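Local atomic coordinates of peptidase S9 prolyl oligopeptidase catalytic domain-containing protein (Pyrococcus horikoshii, PDB entry 4HXF), a protein that probably acts as a serine peptidase of the prolyl oligopeptidase family, an acylaminoacyl peptidase that selects its substrates through assembly into a hexamer. Residues K212-Y220 with I229-K237. Numbering follows the deposited sequence.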
loop_
_atom_site.group_PDB
_atom_site.type_symbol
_atom_site.label_atom_id
_atom_site.label_comp_id
_atom_site.label_asym_id
_atom_site.label_seq_id
_atom_site.Cartn_x
_atom_site.Cartn_y
_atom_site.Cartn_z
ATOM N N LYS A 212 -42.729 2.934 34.015
ATOM C CA LYS A 212 -43.388 3.702 32.979
ATOM C C LYS A 212 -43.941 4.977 33.528
ATOM O O LYS A 212 -44.658 4.983 34.553
ATOM C CB LYS A 212 -44.486 2.876 32.301
ATOM C CG LYS A 212 -44.958 3.520 31.028
ATOM C CD LYS A 212 -46.091 2.739 30.416
ATOM C CE LYS A 212 -45.614 1.601 29.619
ATOM N NZ LYS A 212 -46.796 0.706 29.302
ATOM N N LEU A 213 -43.651 6.097 32.913
ATOM C CA LEU A 213 -44.177 7.358 33.403
ATOM C C LEU A 213 -45.441 7.752 32.652
ATOM O O LEU A 213 -46.389 8.341 33.219
ATOM C CB LEU A 213 -43.118 8.506 33.294
ATOM C CG LEU A 213 -41.838 8.443 34.079
ATOM C CD1 LEU A 213 -41.063 9.725 33.720
ATOM C CD2 LEU A 213 -42.146 8.408 35.622
ATOM N N PHE A 214 -45.393 7.558 31.345
ATOM C CA PHE A 214 -46.468 7.903 30.458
ATOM C C PHE A 214 -46.684 6.865 29.439
ATOM O O PHE A 214 -45.741 6.261 28.873
ATOM C CB PHE A 214 -46.202 9.237 29.670
ATOM C CG PHE A 214 -46.129 10.441 30.535
ATOM C CD1 PHE A 214 -44.907 10.918 30.955
ATOM C CD2 PHE A 214 -47.306 11.058 31.024
ATOM C CE1 PHE A 214 -44.788 11.988 31.841
ATOM C CE2 PHE A 214 -47.191 12.178 31.892
ATOM C CZ PHE A 214 -45.933 12.619 32.293
ATOM N N GLU A 215 -47.950 6.708 29.029
ATOM C CA GLU A 215 -48.281 5.757 28.024
ATOM C C GLU A 215 -49.059 6.422 26.912
ATOM O O GLU A 215 -50.117 7.033 27.217
ATOM C CB GLU A 215 -49.133 4.682 28.701
ATOM C CG GLU A 215 -49.834 3.840 27.717
ATOM C CD GLU A 215 -49.154 2.549 27.466
ATOM O OE1 GLU A 215 -49.248 1.691 28.399
ATOM O OE2 GLU A 215 -48.654 2.383 26.333
ATOM N N LYS A 216 -48.614 6.280 25.673
ATOM C CA LYS A 216 -49.280 6.781 24.457
ATOM C C LYS A 216 -49.595 8.269 24.566
ATOM O O LYS A 216 -50.792 8.710 24.476
ATOM C CB LYS A 216 -50.499 5.932 24.114
ATOM C CG LYS A 216 -50.984 6.125 22.716
ATOM C CD LYS A 216 -52.055 5.019 22.360
ATOM C CE LYS A 216 -52.495 5.098 20.946
ATOM N NZ LYS A 216 -53.066 3.712 20.627
ATOM N N VAL A 217 -48.531 9.032 24.786
ATOM C CA VAL A 217 -48.657 10.510 24.909
ATOM C C VAL A 217 -47.990 11.116 23.663
ATOM O O VAL A 217 -47.128 10.460 22.986
ATOM C CB VAL A 217 -48.024 11.044 26.157
ATOM C CG1 VAL A 217 -48.926 10.690 27.380
ATOM C CG2 VAL A 217 -46.584 10.543 26.281
ATOM N N SER A 218 -48.297 12.395 23.317
ATOM C CA SER A 218 -47.788 12.955 22.049
ATOM C C SER A 218 -46.688 13.932 22.405
ATOM O O SER A 218 -46.470 14.918 21.684
ATOM C CB SER A 218 -48.946 13.664 21.282
ATOM O OG SER A 218 -49.868 12.698 20.809
ATOM N N PHE A 219 -45.926 13.658 23.484
ATOM C CA PHE A 219 -44.700 14.382 23.783
ATOM C C PHE A 219 -43.601 13.436 24.153
ATOM O O PHE A 219 -43.873 12.260 24.440
ATOM C CB PHE A 219 -44.860 15.464 24.833
ATOM C CG PHE A 219 -45.681 15.139 26.077
ATOM C CD1 PHE A 219 -46.544 16.137 26.585
ATOM C CD2 PHE A 219 -45.429 14.052 26.863
ATOM C CE1 PHE A 219 -47.217 15.913 27.809
ATOM C CE2 PHE A 219 -46.143 13.792 28.068
ATOM C CZ PHE A 219 -47.011 14.729 28.513
ATOM N N TYR A 220 -42.360 13.897 24.033
ATOM C CA TYR A 220 -41.203 13.118 24.489
ATOM C C TYR A 220 -40.329 14.016 25.332
ATOM O O TYR A 220 -40.475 15.249 25.334
ATOM C CB TYR A 220 -40.477 12.455 23.270
ATOM C CG TYR A 220 -39.935 13.456 22.276
ATOM C CD1 TYR A 220 -40.744 13.954 21.252
ATOM C CD2 TYR A 220 -38.603 13.826 22.272
ATOM C CE1 TYR A 220 -40.279 14.792 20.256
ATOM C CE2 TYR A 220 -38.138 14.746 21.289
ATOM C CZ TYR A 220 -38.998 15.246 20.348
ATOM O OH TYR A 220 -38.589 16.133 19.336
ATOM N N ILE A 229 -38.639 17.609 34.451
ATOM C CA ILE A 229 -38.398 17.138 33.089
ATOM C C ILE A 229 -39.114 18.062 32.116
ATOM O O ILE A 229 -40.285 18.396 32.317
ATOM C CB ILE A 229 -38.892 15.733 32.876
ATOM C CG1 ILE A 229 -38.232 14.754 33.863
ATOM C CG2 ILE A 229 -38.714 15.258 31.391
ATOM C CD1 ILE A 229 -38.809 13.328 33.906
ATOM N N LEU A 230 -38.419 18.453 31.040
ATOM C CA LEU A 230 -39.031 19.235 29.972
ATOM C C LEU A 230 -39.477 18.336 28.839
ATOM O O LEU A 230 -38.709 17.511 28.323
ATOM C CB LEU A 230 -37.957 20.229 29.469
ATOM C CG LEU A 230 -38.434 21.354 28.544
ATOM C CD1 LEU A 230 -39.461 22.365 29.142
ATOM C CD2 LEU A 230 -37.194 22.093 27.918
ATOM N N LEU A 231 -40.734 18.487 28.483
ATOM C CA LEU A 231 -41.419 17.659 27.524
ATOM C C LEU A 231 -41.784 18.514 26.298
ATOM O O LEU A 231 -42.182 19.694 26.465
ATOM C CB LEU A 231 -42.696 17.053 28.165
ATOM C CG LEU A 231 -42.510 16.120 29.397
ATOM C CD1 LEU A 231 -43.898 15.857 30.069
ATOM C CD2 LEU A 231 -41.834 14.800 28.976
ATOM N N TYR A 232 -41.727 17.876 25.162
ATOM C CA TYR A 232 -41.945 18.539 23.867
ATOM C C TYR A 232 -42.978 17.858 23.077
ATOM O O TYR A 232 -42.813 16.665 22.756
ATOM C CB TYR A 232 -40.620 18.553 23.079
ATOM C CG TYR A 232 -40.727 19.331 21.771
ATOM C CD1 TYR A 232 -40.529 20.736 21.703
ATOM C CD2 TYR A 232 -40.961 18.646 20.598
ATOM C CE1 TYR A 232 -40.643 21.414 20.493
ATOM C CE2 TYR A 232 -41.024 19.284 19.396
ATOM C CZ TYR A 232 -40.871 20.686 19.348
ATOM O OH TYR A 232 -40.922 21.337 18.103
ATOM N N GLY A 233 -44.094 18.595 22.765
ATOM C CA GLY A 233 -45.143 18.046 21.963
ATOM C C GLY A 233 -46.461 18.511 22.527
ATOM O O GLY A 233 -46.625 19.672 22.762
ATOM N N LYS A 234 -47.389 17.573 22.667
ATOM C CA LYS A 234 -48.699 17.802 23.328
ATOM C C LYS A 234 -49.048 16.573 24.147
ATOM O O LYS A 234 -48.557 15.473 23.844
ATOM C CB LYS A 234 -49.800 18.048 22.326
ATOM C CG LYS A 234 -49.584 19.236 21.382
ATOM C CD LYS A 234 -49.761 20.552 22.029
ATOM C CE LYS A 234 -51.171 20.768 22.564
ATOM N NZ LYS A 234 -52.106 21.039 21.470
ATOM N N PRO A 235 -50.010 16.695 25.144
ATOM C CA PRO A 235 -50.403 15.410 25.771
ATOM C C PRO A 235 -51.012 14.468 24.758
ATOM O O PRO A 235 -50.780 13.247 24.816
ATOM C CB PRO A 235 -51.492 15.825 26.845
ATOM C CG PRO A 235 -50.952 17.139 27.342
ATOM C CD PRO A 235 -50.378 17.818 26.048
ATOM N N GLU A 236 -51.831 14.988 23.835
ATOM C CA GLU A 236 -52.383 14.134 22.768
ATOM C C GLU A 236 -52.623 14.980 21.550
ATOM O O GLU A 236 -53.364 15.950 21.581
ATOM C CB GLU A 236 -53.706 13.450 23.197
ATOM C CG GLU A 236 -54.318 12.430 22.234
ATOM C CD GLU A 236 -55.575 11.808 22.899
ATOM O OE1 GLU A 236 -56.642 12.386 22.699
ATOM O OE2 GLU A 236 -55.461 10.841 23.709
ATOM N N LYS A 237 -52.022 14.592 20.454
ATOM C CA LYS A 237 -52.222 15.250 19.130
ATOM C C LYS A 237 -53.190 14.462 18.337
ATOM O O LYS A 237 -53.186 13.226 18.354
ATOM C CB LYS A 237 -50.892 15.260 18.327
ATOM C CG LYS A 237 -49.966 16.348 18.808
ATOM C CD LYS A 237 -48.784 16.338 17.852
ATOM C CE LYS A 237 -47.889 17.468 17.924
ATOM N NZ LYS A 237 -46.741 17.340 16.987
HETATM O O HOH W 1 -53.410 8.597 23.594
HETATM O O HOH W 2 -52.302 10.923 24.991
HETATM O O HOH W 3 -45.620 15.411 19.093
#
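The first two strands of a beta-propeller blade, 219-224 and 229-232, form an antiparallel hairpin, and this contact lies at its open end, where the chain arrives from the outermost strand of the preceding blade. Tyr-220 and Tyr-232 make the hydrogen-bonded pair: Tyr-220 N reaches Tyr-232 O at 3.1 Å, and Tyr-232 N returns to Tyr-220 O at 2.9 Å. Their side chains lie side by side, ring planes at 65°. Beyond the pair, Lys-234 N donates to Ser-218 O (3.0 Å, 170° at the hydrogen), while Ser-218 OG, also bonded to Lys-198 O, accepts the N-H of Lys-237 (OG to N 2.9 Å). With CG set between the backbone N and the carbonyl carbon (chi1 44°), the Phe-219 ring lies against Leu-231 and Pro-235: Leu-231 CD1 sits over one ring face, 3.8 Å from the centroid, and Pro-235 CG is 4.0 Å from Phe-219 CE1. Phe-219 CE2 itself stands over the centre of the Phe-214 ring, 4.0 Å above its plane. Cutting Phe-219 back to an alanine is likely to open a gap between Leu-231, Pro-235 and Phe-214. Ile-202 of strand 200-206 touches Phe-219 from the preceding blade, and Tyr-247 of strand 245-249, next in the hairpin's own sheet, meets its ring.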